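PDB 6GKV: coclaurine N-methyltransferase from Coptis japonica, which catalyses N-methylation of coclaurine and related tetrahydroisoquinolines with S-adenosyl-L-methionine as methyl donor, in alkaloid biosynthesis. Local coordinates for residues A[69-74]-A[153-158]; A[78-83]-A[303-308]; A[158-163]-A[177-182]. One frame throughout, in Å; residues are numbered along the deposited sequence.

Contact 1 (A[69-74]-A[153-158]); sequences TLDSQL and VTNSVS. With SAH (S-adenosyl-L-homocysteine), chain C.
At the wall of the S-adenosyl-L-homocysteine pocket, Asp71 of the short helix 70-73 pushes its carboxylate against Asn155 and Ser156, in the loop that leads from strand 149-154 into helix 157-168. Its CG is anti to the backbone N (chi1 -175°), which sends the group straight across to the loop. OD1 of Asp71 comes within 3.3 Å of Ser156 CB, and OD1 and OD2 both lie 3.5 Å from the carbonyl O of Asn155. No hydrogen bond crosses here, so the meeting is close but not a polar grip. Glu76 brings a second carboxylate near Asp71, and the pair is likely to favour a proton on one of them. Ser156 turns its hydroxyl elsewhere: OG is hydrogen-bonded to the carbonyl of Tyr75 and, weakly, to the N of Gln159, so it serves as N-cap of helix 157-168 while tying down the segment after helix 70-73. Asn155 faces the ligand. Its side-chain amide lies almost parallel to the adenine and over one face of it, with Asn155 CG 3.6 Å from SAH C2. CG sits there in the crowded position between the backbone N and the carbonyl carbon (chi1 64°). From the other segment Leu70 reaches the purine more loosely, its CD2 4.2 Å from SAH N7. A loop at the carboxyl end of the second parallel strand, covering the adenine and then starting a helix, is typical of the Rossmann-like fold of S-adenosylmethionine-dependent methyltransferases.

Contact 2 (A[78-83]-A[303-308]); sequences PIEFLK and KPMFET
The carbonyl O of Pro304 is gripped twice from one turn further along its helix: Thr308 OG1 donates to it at 2.9 Å and Thr308 N at 3.0 Å, arriving from opposite faces of the carbonyl plane. This turn belongs to helix 299-309, which packs against helix 79-85 in a nearly antiparallel pair; the axes of their segments 303-308 and 79-83 make 160° and pass 10.9 Å apart, and the face between them is filled by side chains with no hydrogen bond across. Met305 reaches across. Its chain runs out extended and then bends at the thioether (chi3 -61°), which lays the methyl CE against Glu80, 3.6 Å from the carbonyl O of that residue, while the sulfur sits beside the backbone N of Phe81. Deeper in, the Phe81 ring, its CG anti to the backbone N, meets Phe306, and Trp323 of helix 313-335 touches both rings. Were Phe81 cut back to an alanine, the end of the Phe306 ring would probably lose the face it rests on, and Trp323 a ring neighbour, with a gap left between the two helices. The rings of Phe81 and Phe306 are oblique, with planes at 56° and centroids 4.9 Å apart, and the closest approach brings Phe306 CZ over one face of Phe81, displaced toward its rim, 3.5 Å from Phe81 CE1.

Contact 3 (A[158-163]-A[177-182]); sequences SQKEYI and VKLADI. With SAH (S-adenosyl-L-homocysteine), chain C.
Lys160 lays its aliphatic chain along the edge strand 177-179, passing Val177 in the opposite direction, with Lys160 CG 3.8 Å from Val177 CG1. Three extended torsions carry the chain past Val177 and at about a right angle over Leu179; then a bend at chi4 (-55°) turns NZ aside to a salt bridge with Glu164, one turn further along the helix. Methylenes thus do the packing, while the charge is settled within the helix itself. Ile163, also about a turn beyond Lys160, packs on the same valine: its CG2, anti to the backbone N, meets Val177 CG2 at 3.5 Å, the two side chains again crossing at about a right angle. Val177 therefore divides its methyls, CG1 under Lys160 and CG2 under Ile163. Helix and strand are the last two elements of the beta-alpha-beta crossover made by strand 149-154, helix 157-168 and strand 176-179, and their segments run almost antiparallel at 163°. The start of the helix and the loop after the strand both reach the ligand. Gln159, extended beyond CG, sets its amide across the ribose diol; the bonds of its OE1 to O3' and O2' are less certain, because that oxygen is modelled too close to Thr154. After the strand, Asp181 OD1 accepts from SAH N6 at 3.3 Å, and the backbone N of Ile182 makes a weak but nearly straight bond (166°) to SAH N1. With CG1 beside its backbone N and an extended chi2, Ile182 brings CG1 and CD1 up to the C2 rim of the adenine from the side of the plane away from Asn155, CD1 3.4 Å from SAH C2.

In the fold
Contacts 1 and 3 adjoin and both touch SAH, their centres about 9 Å apart: they share Ser158 and helix 157-168, and their strands are sheet neighbours, with a probable hydrogen bond from Ala180 N to Thr154 O at 2.7 Å. Asn155 lies over one face of the adenine, while Ile182 comes to its C2 rim from the other side. Contact 2 stands further out, its centre about 17 Å from contact 1 and 20 Å from contact 3, and the side chain of Phe81 is about 12 Å from the bound N-methylheliamine. Its segment 78-83 follows 69-74 in the chain, and Ile79 CD1 packs 3.5 Å from Tyr162 CG of contact 3.

Contact 1 (A[69-74]-A[153-158])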
loop_
_atom_site.group_PDB
_atom_site.type_symbol
_atom_site.label_atom_id
_atom_site.label_comp_id
_atom_site.label_asym_id
_atom_site.label_seq_id
_atom_site.Cartn_x
_atom_site.Cartn_y
_atom_site.Cartn_z
ATOM N N THR A 69 -26.950 15.363 8.938
ATOM C CA THR A 69 -27.547 15.516 7.606
ATOM C C THR A 69 -27.169 14.333 6.674
ATOM O O THR A 69 -27.681 14.238 5.551
ATOM C CB THR A 69 -27.148 16.860 6.933
ATOM O OG1 THR A 69 -25.745 17.099 7.085
ATOM C CG2 THR A 69 -27.931 18.052 7.520
ATOM N N LEU A 70 -26.274 13.448 7.137
ATOM C CA LEU A 70 -26.044 12.157 6.484
ATOM C C LEU A 70 -27.047 11.127 7.003
ATOM O O LEU A 70 -27.558 10.313 6.230
ATOM C CB LEU A 70 -24.602 11.657 6.704
ATOM C CG LEU A 70 -24.202 10.213 6.345
ATOM C CD1 LEU A 70 -24.614 9.832 4.921
ATOM C CD2 LEU A 70 -22.701 10.001 6.558
ATOM N N ASP A 71 -27.321 11.164 8.307
ATOM C CA ASP A 71 -28.315 10.271 8.904
ATOM C C ASP A 71 -29.744 10.633 8.479
ATOM O O ASP A 71 -30.664 9.845 8.665
ATOM C CB ASP A 71 -28.211 10.283 10.433
ATOM C CG ASP A 71 -29.152 9.277 11.093
ATOM O OD1 ASP A 71 -28.895 8.062 10.974
ATOM O OD2 ASP A 71 -30.148 9.694 11.724
ATOM N N SER A 72 -29.930 11.813 7.896
ATOM C CA SER A 72 -31.270 12.250 7.499
ATOM C C SER A 72 -31.615 11.907 6.052
ATOM O O SER A 72 -32.705 11.391 5.787
ATOM C CB SER A 72 -31.437 13.759 7.714
ATOM O OG SER A 72 -32.005 14.046 8.979
ATOM N N GLN A 73 -30.711 12.214 5.121
ATOM C CA GLN A 73 -30.976 11.957 3.706
ATOM C C GLN A 73 -30.913 10.461 3.427
ATOM O O GLN A 73 -31.636 9.932 2.579
ATOM C CB GLN A 73 -29.988 12.714 2.807
ATOM C CG GLN A 73 -30.230 14.219 2.752
ATOM C CD GLN A 73 -29.490 14.907 1.613
ATOM O OE1 GLN A 73 -29.664 14.568 0.437
ATOM N NE2 GLN A 73 -28.654 15.874 1.961
ATOM N N LEU A 74 -30.048 9.796 4.181
ATOM C CA LEU A 74 -29.746 8.383 4.019
ATOM C C LEU A 74 -29.805 7.751 5.409
ATOM O O LEU A 74 -29.822 8.481 6.396
ATOM C CB LEU A 74 -28.367 8.228 3.376
ATOM C CG LEU A 74 -27.941 6.950 2.667
ATOM C CD1 LEU A 74 -28.961 6.529 1.615
ATOM C CD2 LEU A 74 -26.588 7.220 2.038
ATOM N N VAL A 153 -23.680 -0.726 17.220
ATOM C CA VAL A 153 -23.716 0.720 17.445
ATOM C C VAL A 153 -24.199 1.516 16.235
ATOM O O VAL A 153 -23.630 1.419 15.154
ATOM C CB VAL A 153 -22.343 1.265 17.846
ATOM C CG1 VAL A 153 -22.456 2.745 18.155
ATOM C CG2 VAL A 153 -21.821 0.524 19.046
ATOM N N THR A 154 -25.234 2.326 16.444
ATOM C CA THR A 154 -25.855 3.106 15.377
ATOM C C THR A 154 -26.224 4.503 15.845
ATOM O O THR A 154 -26.504 4.689 17.010
ATOM C CB THR A 154 -27.132 2.445 14.877
ATOM O OG1 THR A 154 -26.903 1.048 14.683
ATOM C CG2 THR A 154 -27.516 3.042 13.577
ATOM N N ASN A 155 -26.241 5.480 14.941
ATOM C CA ASN A 155 -26.803 6.791 15.254
ATOM C C ASN A 155 -28.179 6.965 14.611
ATOM O O ASN A 155 -28.688 8.084 14.480
ATOM C CB ASN A 155 -25.858 7.902 14.799
ATOM C CG ASN A 155 -25.678 7.939 13.291
ATOM O OD1 ASN A 155 -25.943 6.957 12.590
ATOM N ND2 ASN A 155 -25.205 9.073 12.784
ATOM N N SER A 156 -28.773 5.841 14.224
ATOM C CA SER A 156 -30.016 5.816 13.453
ATOM C C SER A 156 -31.147 5.168 14.250
ATOM O O SER A 156 -31.158 3.956 14.465
ATOM C CB SER A 156 -29.785 5.080 12.120
ATOM O OG SER A 156 -30.990 4.702 11.492
ATOM N N VAL A 157 -32.093 5.991 14.698
ATOM C CA VAL A 157 -33.211 5.526 15.520
ATOM C C VAL A 157 -34.011 4.424 14.843
ATOM O O VAL A 157 -34.653 3.620 15.512
ATOM C CB VAL A 157 -34.166 6.676 15.870
ATOM C CG1 VAL A 157 -33.453 7.722 16.713
ATOM C CG2 VAL A 157 -34.730 7.296 14.599
ATOM N N SER A 158 -33.959 4.387 13.517
ATOM C CA SER A 158 -34.651 3.367 12.746
ATOM C C SER A 158 -33.897 2.029 12.760
ATOM O O SER A 158 -34.507 0.969 12.638
ATOM C CB SER A 158 -34.852 3.864 11.317
ATOM O OG SER A 158 -35.041 2.801 10.411
HETATM N N SAH C . -22.750 -1.940 8.288
HETATM C CA SAH C . -24.099 -2.060 7.754
HETATM C CB SAH C . -24.501 -0.800 7.001
HETATM C CG SAH C . -23.377 -0.075 6.266
HETATM S SD SAH C . -23.946 1.521 5.616
HETATM C C SAH C . -24.236 -3.262 6.832
HETATM O O SAH C . -23.208 -3.787 6.404
HETATM O OXT SAH C . -25.347 -3.712 6.503
HETATM C "C5'" SAH C . -23.094 2.483 6.898
HETATM C "C4'" SAH C . -23.653 2.296 8.313
HETATM O "O4'" SAH C . -22.956 3.121 9.234
HETATM C "C3'" SAH C . -25.124 2.674 8.421
HETATM O "O3'" SAH C . -25.752 1.794 9.318
HETATM C "C2'" SAH C . -25.138 4.042 9.057
HETATM O "O2'" SAH C . -26.298 4.165 9.842
HETATM C "C1'" SAH C . -23.857 4.007 9.888
HETATM N N9 SAH C . -23.249 5.342 10.088
HETATM C C8 SAH C . -22.922 6.288 9.139
HETATM N N7 SAH C . -22.388 7.364 9.772
HETATM C C5 SAH C . -22.370 7.121 11.112
HETATM C C6 SAH C . -21.947 7.869 12.217
HETATM N N6 SAH C . -21.431 9.092 12.067
HETATM N N1 SAH C . -22.071 7.331 13.485
HETATM C C2 SAH C . -22.614 6.069 13.656
HETATM N N3 SAH C . -23.028 5.335 12.563
HETATM C C4 SAH C . -22.911 5.855 11.316
#

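Contact 2 (A[78-83]-A[303-308])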
loop_
_atom_site.group_PDB
_atom_site.type_symbol
_atom_site.label_atom_id
_atom_site.label_comp_id
_atom_site.label_asym_id
_atom_site.label_seq_id
_atom_site.Cartn_x
_atom_site.Cartn_y
_atom_site.Cartn_z
ATOM N N PRO A 78 -37.233 3.683 5.945
ATOM C CA PRO A 78 -38.262 2.747 6.405
ATOM C C PRO A 78 -37.885 1.299 6.120
ATOM O O PRO A 78 -37.547 0.934 4.990
ATOM C CB PRO A 78 -39.509 3.165 5.608
ATOM C CG PRO A 78 -39.019 4.104 4.551
ATOM C CD PRO A 78 -37.813 4.761 5.130
ATOM N N ILE A 79 -37.946 0.489 7.170
ATOM C CA ILE A 79 -37.533 -0.899 7.115
ATOM C C ILE A 79 -38.341 -1.682 6.076
ATOM O O ILE A 79 -37.793 -2.559 5.395
ATOM C CB ILE A 79 -37.659 -1.549 8.518
ATOM C CG1 ILE A 79 -36.895 -2.869 8.577
ATOM C CG2 ILE A 79 -39.125 -1.674 8.963
ATOM C CD1 ILE A 79 -35.410 -2.679 8.681
ATOM N N GLU A 80 -39.623 -1.331 5.940
ATOM C CA GLU A 80 -40.552 -1.996 5.021
ATOM C C GLU A 80 -40.075 -1.930 3.573
ATOM O O GLU A 80 -40.363 -2.827 2.768
ATOM C CB GLU A 80 -41.944 -1.370 5.117
ATOM C CG GLU A 80 -42.213 -0.612 6.405
ATOM C CD GLU A 80 -43.496 0.213 6.341
ATOM O OE1 GLU A 80 -44.033 0.417 5.224
ATOM O OE2 GLU A 80 -43.969 0.657 7.412
ATOM N N PHE A 81 -39.365 -0.849 3.253
ATOM C CA PHE A 81 -38.730 -0.686 1.952
ATOM C C PHE A 81 -37.483 -1.553 1.839
ATOM O O PHE A 81 -37.204 -2.101 0.780
ATOM C CB PHE A 81 -38.348 0.774 1.700
ATOM C CG PHE A 81 -37.561 0.977 0.430
ATOM C CD1 PHE A 81 -38.080 0.577 -0.803
ATOM C CD2 PHE A 81 -36.297 1.540 0.466
ATOM C CE1 PHE A 81 -37.356 0.749 -1.979
ATOM C CE2 PHE A 81 -35.567 1.714 -0.696
ATOM C CZ PHE A 81 -36.101 1.319 -1.927
ATOM N N LEU A 82 -36.733 -1.671 2.929
ATOM C CA LEU A 82 -35.479 -2.410 2.884
ATOM C C LEU A 82 -35.718 -3.923 2.720
ATOM O O LEU A 82 -34.972 -4.583 2.013
ATOM C CB LEU A 82 -34.629 -2.091 4.130
ATOM C CG LEU A 82 -34.126 -0.637 4.103
ATOM C CD1 LEU A 82 -33.387 -0.265 5.371
ATOM C CD2 LEU A 82 -33.246 -0.344 2.868
ATOM N N LYS A 83 -36.784 -4.455 3.318
ATOM C CA LYS A 83 -37.051 -5.892 3.200
ATOM C C LYS A 83 -37.420 -6.283 1.771
ATOM O O LYS A 83 -37.294 -7.456 1.392
ATOM C CB LYS A 83 -38.144 -6.360 4.158
ATOM C CG LYS A 83 -38.331 -5.484 5.395
ATOM C CD LYS A 83 -39.215 -6.169 6.443
ATOM C CE LYS A 83 -38.456 -7.313 7.123
ATOM N NZ LYS A 83 -38.970 -7.585 8.511
ATOM N N LYS A 303 -44.689 1.586 -4.775
ATOM C CA LYS A 303 -45.342 2.830 -5.179
ATOM C C LYS A 303 -46.330 3.350 -4.107
ATOM O O LYS A 303 -46.242 4.512 -3.711
ATOM C CB LYS A 303 -46.048 2.642 -6.532
ATOM C CG LYS A 303 -46.777 3.861 -7.061
ATOM C CD LYS A 303 -45.863 4.660 -7.967
ATOM C CE LYS A 303 -46.481 5.971 -8.384
ATOM N NZ LYS A 303 -45.589 6.674 -9.333
ATOM N N PRO A 304 -47.273 2.506 -3.634
ATOM C CA PRO A 304 -48.118 3.015 -2.550
ATOM C C PRO A 304 -47.347 3.314 -1.266
ATOM O O PRO A 304 -47.735 4.199 -0.504
ATOM C CB PRO A 304 -49.122 1.876 -2.332
ATOM C CG PRO A 304 -49.219 1.220 -3.657
ATOM C CD PRO A 304 -47.810 1.240 -4.167
ATOM N N MET A 305 -46.263 2.591 -1.029
ATOM C CA MET A 305 -45.472 2.828 0.165
ATOM C C MET A 305 -44.794 4.199 0.128
ATOM O O MET A 305 -44.703 4.884 1.151
ATOM C CB MET A 305 -44.438 1.727 0.325
ATOM C CG MET A 305 -43.481 1.949 1.466
ATOM S SD MET A 305 -42.213 0.687 1.441
ATOM C CE MET A 305 -43.187 -0.811 1.652
ATOM N N PHE A 306 -44.318 4.585 -1.057
ATOM C CA PHE A 306 -43.612 5.852 -1.240
ATOM C C PHE A 306 -44.595 7.026 -1.304
ATOM O O PHE A 306 -44.282 8.140 -0.875
ATOM C CB PHE A 306 -42.745 5.810 -2.507
ATOM C CG PHE A 306 -41.407 5.129 -2.316
ATOM C CD1 PHE A 306 -41.138 4.392 -1.174
ATOM C CD2 PHE A 306 -40.401 5.256 -3.277
ATOM C CE1 PHE A 306 -39.897 3.771 -1.001
ATOM C CE2 PHE A 306 -39.161 4.649 -3.107
ATOM C CZ PHE A 306 -38.908 3.902 -1.969
ATOM N N GLU A 307 -45.782 6.771 -1.842
ATOM C CA GLU A 307 -46.863 7.753 -1.790
ATOM C C GLU A 307 -47.238 8.040 -0.328
ATOM O O GLU A 307 -47.343 9.201 0.073
ATOM C CB GLU A 307 -48.083 7.274 -2.592
ATOM C CG GLU A 307 -48.023 7.596 -4.101
ATOM C CD GLU A 307 -48.955 6.720 -4.956
ATOM O OE1 GLU A 307 -49.770 5.957 -4.386
ATOM O OE2 GLU A 307 -48.867 6.785 -6.205
ATOM N N THR A 308 -47.399 6.984 0.471
ATOM C CA THR A 308 -47.791 7.135 1.871
ATOM C C THR A 308 -46.738 7.871 2.693
ATOM O O THR A 308 -47.072 8.653 3.584
ATOM C CB THR A 308 -48.085 5.762 2.536
ATOM O OG1 THR A 308 -49.147 5.104 1.829
ATOM C CG2 THR A 308 -48.510 5.947 4.000
#

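Contact 3 (A[158-163]-A[177-182])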
loop_
_atom_site.group_PDB
_atom_site.type_symbol
_atom_site.label_atom_id
_atom_site.label_comp_id
_atom_site.label_asym_id
_atom_site.label_seq_id
_atom_site.Cartn_x
_atom_site.Cartn_y
_atom_site.Cartn_z
ATOM N N SER A 158 -33.959 4.387 13.517
ATOM C CA SER A 158 -34.651 3.367 12.746
ATOM C C SER A 158 -33.897 2.029 12.760
ATOM O O SER A 158 -34.507 0.969 12.638
ATOM C CB SER A 158 -34.852 3.864 11.317
ATOM O OG SER A 158 -35.041 2.801 10.411
ATOM N N GLN A 159 -32.575 2.077 12.917
ATOM C CA GLN A 159 -31.759 0.858 12.905
ATOM C C GLN A 159 -31.708 0.192 14.292
ATOM O O GLN A 159 -31.722 -1.037 14.395
ATOM C CB GLN A 159 -30.351 1.174 12.369
ATOM C CG GLN A 159 -30.358 1.557 10.887
ATOM C CD GLN A 159 -28.976 1.861 10.316
ATOM O OE1 GLN A 159 -27.970 1.777 11.013
ATOM N NE2 GLN A 159 -28.927 2.207 9.027
ATOM N N LYS A 160 -31.680 0.992 15.351
ATOM C CA LYS A 160 -31.855 0.460 16.698
ATOM C C LYS A 160 -33.233 -0.178 16.856
ATOM O O LYS A 160 -33.392 -1.180 17.578
ATOM C CB LYS A 160 -31.671 1.570 17.735
ATOM C CG LYS A 160 -31.635 1.101 19.182
ATOM C CD LYS A 160 -31.761 2.287 20.129
ATOM C CE LYS A 160 -31.354 1.939 21.551
ATOM N NZ LYS A 160 -32.106 0.774 22.073
ATOM N N GLU A 161 -34.226 0.411 16.181
ATOM C CA GLU A 161 -35.594 -0.143 16.079
ATOM C C GLU A 161 -35.593 -1.620 15.743
ATOM O O GLU A 161 -35.921 -2.481 16.556
ATOM C CB GLU A 161 -36.379 0.574 14.970
ATOM C CG GLU A 161 -37.158 1.853 15.323
ATOM C CD GLU A 161 -37.768 1.835 16.712
ATOM O OE1 GLU A 161 -38.330 0.793 17.127
ATOM O OE2 GLU A 161 -37.716 2.885 17.388
ATOM N N TYR A 162 -35.167 -1.882 14.518
ATOM C CA TYR A 162 -35.374 -3.156 13.872
ATOM C C TYR A 162 -34.599 -4.279 14.538
ATOM O O TYR A 162 -35.058 -5.428 14.573
ATOM C CB TYR A 162 -34.988 -3.059 12.392
ATOM C CG TYR A 162 -35.074 -4.392 11.712
ATOM C CD1 TYR A 162 -36.300 -4.930 11.376
ATOM C CD2 TYR A 162 -33.929 -5.123 11.427
ATOM C CE1 TYR A 162 -36.392 -6.156 10.764
ATOM C CE2 TYR A 162 -34.009 -6.353 10.819
ATOM C CZ TYR A 162 -35.246 -6.869 10.491
ATOM O OH TYR A 162 -35.332 -8.101 9.876
ATOM N N ILE A 163 -33.427 -3.964 15.072
ATOM C CA ILE A 163 -32.568 -5.030 15.558
ATOM C C ILE A 163 -33.128 -5.584 16.860
ATOM O O ILE A 163 -33.379 -6.780 16.968
ATOM C CB ILE A 163 -31.120 -4.542 15.727
ATOM C CG1 ILE A 163 -30.511 -4.326 14.338
ATOM C CG2 ILE A 163 -30.304 -5.565 16.468
ATOM C CD1 ILE A 163 -29.263 -3.487 14.320
ATOM N N VAL A 177 -27.962 -3.264 21.603
ATOM C CA VAL A 177 -27.800 -2.180 20.633
ATOM C C VAL A 177 -27.739 -0.797 21.272
ATOM O O VAL A 177 -28.583 -0.446 22.101
ATOM C CB VAL A 177 -28.940 -2.170 19.604
ATOM C CG1 VAL A 177 -28.643 -1.168 18.495
ATOM C CG2 VAL A 177 -29.155 -3.556 19.031
ATOM N N LYS A 178 -26.751 -0.005 20.863
ATOM C CA LYS A 178 -26.526 1.326 21.431
ATOM C C LYS A 178 -26.738 2.428 20.396
ATOM O O LYS A 178 -26.232 2.324 19.277
ATOM C CB LYS A 178 -25.102 1.445 21.995
ATOM C CG LYS A 178 -24.660 0.329 22.924
ATOM C CD LYS A 178 -23.313 0.678 23.567
ATOM C CE LYS A 178 -22.977 -0.237 24.743
ATOM N NZ LYS A 178 -24.120 -0.387 25.692
ATOM N N LEU A 179 -27.450 3.493 20.767
ATOM C CA LEU A 179 -27.626 4.614 19.848
ATOM C C LEU A 179 -26.616 5.737 20.128
ATOM O O LEU A 179 -26.710 6.425 21.149
ATOM C CB LEU A 179 -29.054 5.145 19.923
ATOM C CG LEU A 179 -29.540 6.038 18.779
ATOM C CD1 LEU A 179 -29.909 5.229 17.531
ATOM C CD2 LEU A 179 -30.704 6.860 19.268
ATOM N N ALA A 180 -25.653 5.919 19.220
ATOM C CA ALA A 180 -24.549 6.865 19.431
ATOM C C ALA A 180 -23.953 7.412 18.138
ATOM O O ALA A 180 -23.930 6.724 17.120
ATOM C CB ALA A 180 -23.443 6.208 20.250
ATOM N N ASP A 181 -23.470 8.652 18.186
ATOM C CA ASP A 181 -22.659 9.198 17.107
ATOM C C ASP A 181 -21.236 8.701 17.355
ATOM O O ASP A 181 -20.614 9.037 18.361
ATOM C CB ASP A 181 -22.734 10.731 17.057
ATOM C CG ASP A 181 -21.868 11.342 15.948
ATOM O OD1 ASP A 181 -21.563 10.655 14.952
ATOM O OD2 ASP A 181 -21.492 12.526 16.065
ATOM N N ILE A 182 -20.734 7.864 16.457
ATOM C CA ILE A 182 -19.419 7.274 16.633
ATOM C C ILE A 182 -18.351 8.369 16.564
ATOM O O ILE A 182 -17.285 8.248 17.174
ATOM C CB ILE A 182 -19.184 6.164 15.586
ATOM C CG1 ILE A 182 -20.229 5.064 15.786
ATOM C CG2 ILE A 182 -17.772 5.579 15.687
ATOM C CD1 ILE A 182 -20.184 3.952 14.754
HETATM N N SAH C . -22.750 -1.940 8.288
HETATM C CA SAH C . -24.099 -2.060 7.754
HETATM C CB SAH C . -24.501 -0.800 7.001
HETATM C CG SAH C . -23.377 -0.075 6.266
HETATM S SD SAH C . -23.946 1.521 5.616
HETATM C C SAH C . -24.236 -3.262 6.832
HETATM O O SAH C . -23.208 -3.787 6.404
HETATM O OXT SAH C . -25.347 -3.712 6.503
HETATM C "C5'" SAH C . -23.094 2.483 6.898
HETATM C "C4'" SAH C . -23.653 2.296 8.313
HETATM O "O4'" SAH C . -22.956 3.121 9.234
HETATM C "C3'" SAH C . -25.124 2.674 8.421
HETATM O "O3'" SAH C . -25.752 1.794 9.318
HETATM C "C2'" SAH C . -25.138 4.042 9.057
HETATM O "O2'" SAH C . -26.298 4.165 9.842
HETATM C "C1'" SAH C . -23.857 4.007 9.888
HETATM N N9 SAH C . -23.249 5.342 10.088
HETATM C C8 SAH C . -22.922 6.288 9.139
HETATM N N7 SAH C . -22.388 7.364 9.772
HETATM C C5 SAH C . -22.370 7.121 11.112
HETATM C C6 SAH C . -21.947 7.869 12.217
HETATM N N6 SAH C . -21.431 9.092 12.067
HETATM N N1 SAH C . -22.071 7.331 13.485
HETATM C C2 SAH C . -22.614 6.069 13.656
HETATM N N3 SAH C . -23.028 5.335 12.563
HETATM C C4 SAH C . -22.911 5.855 11.316
#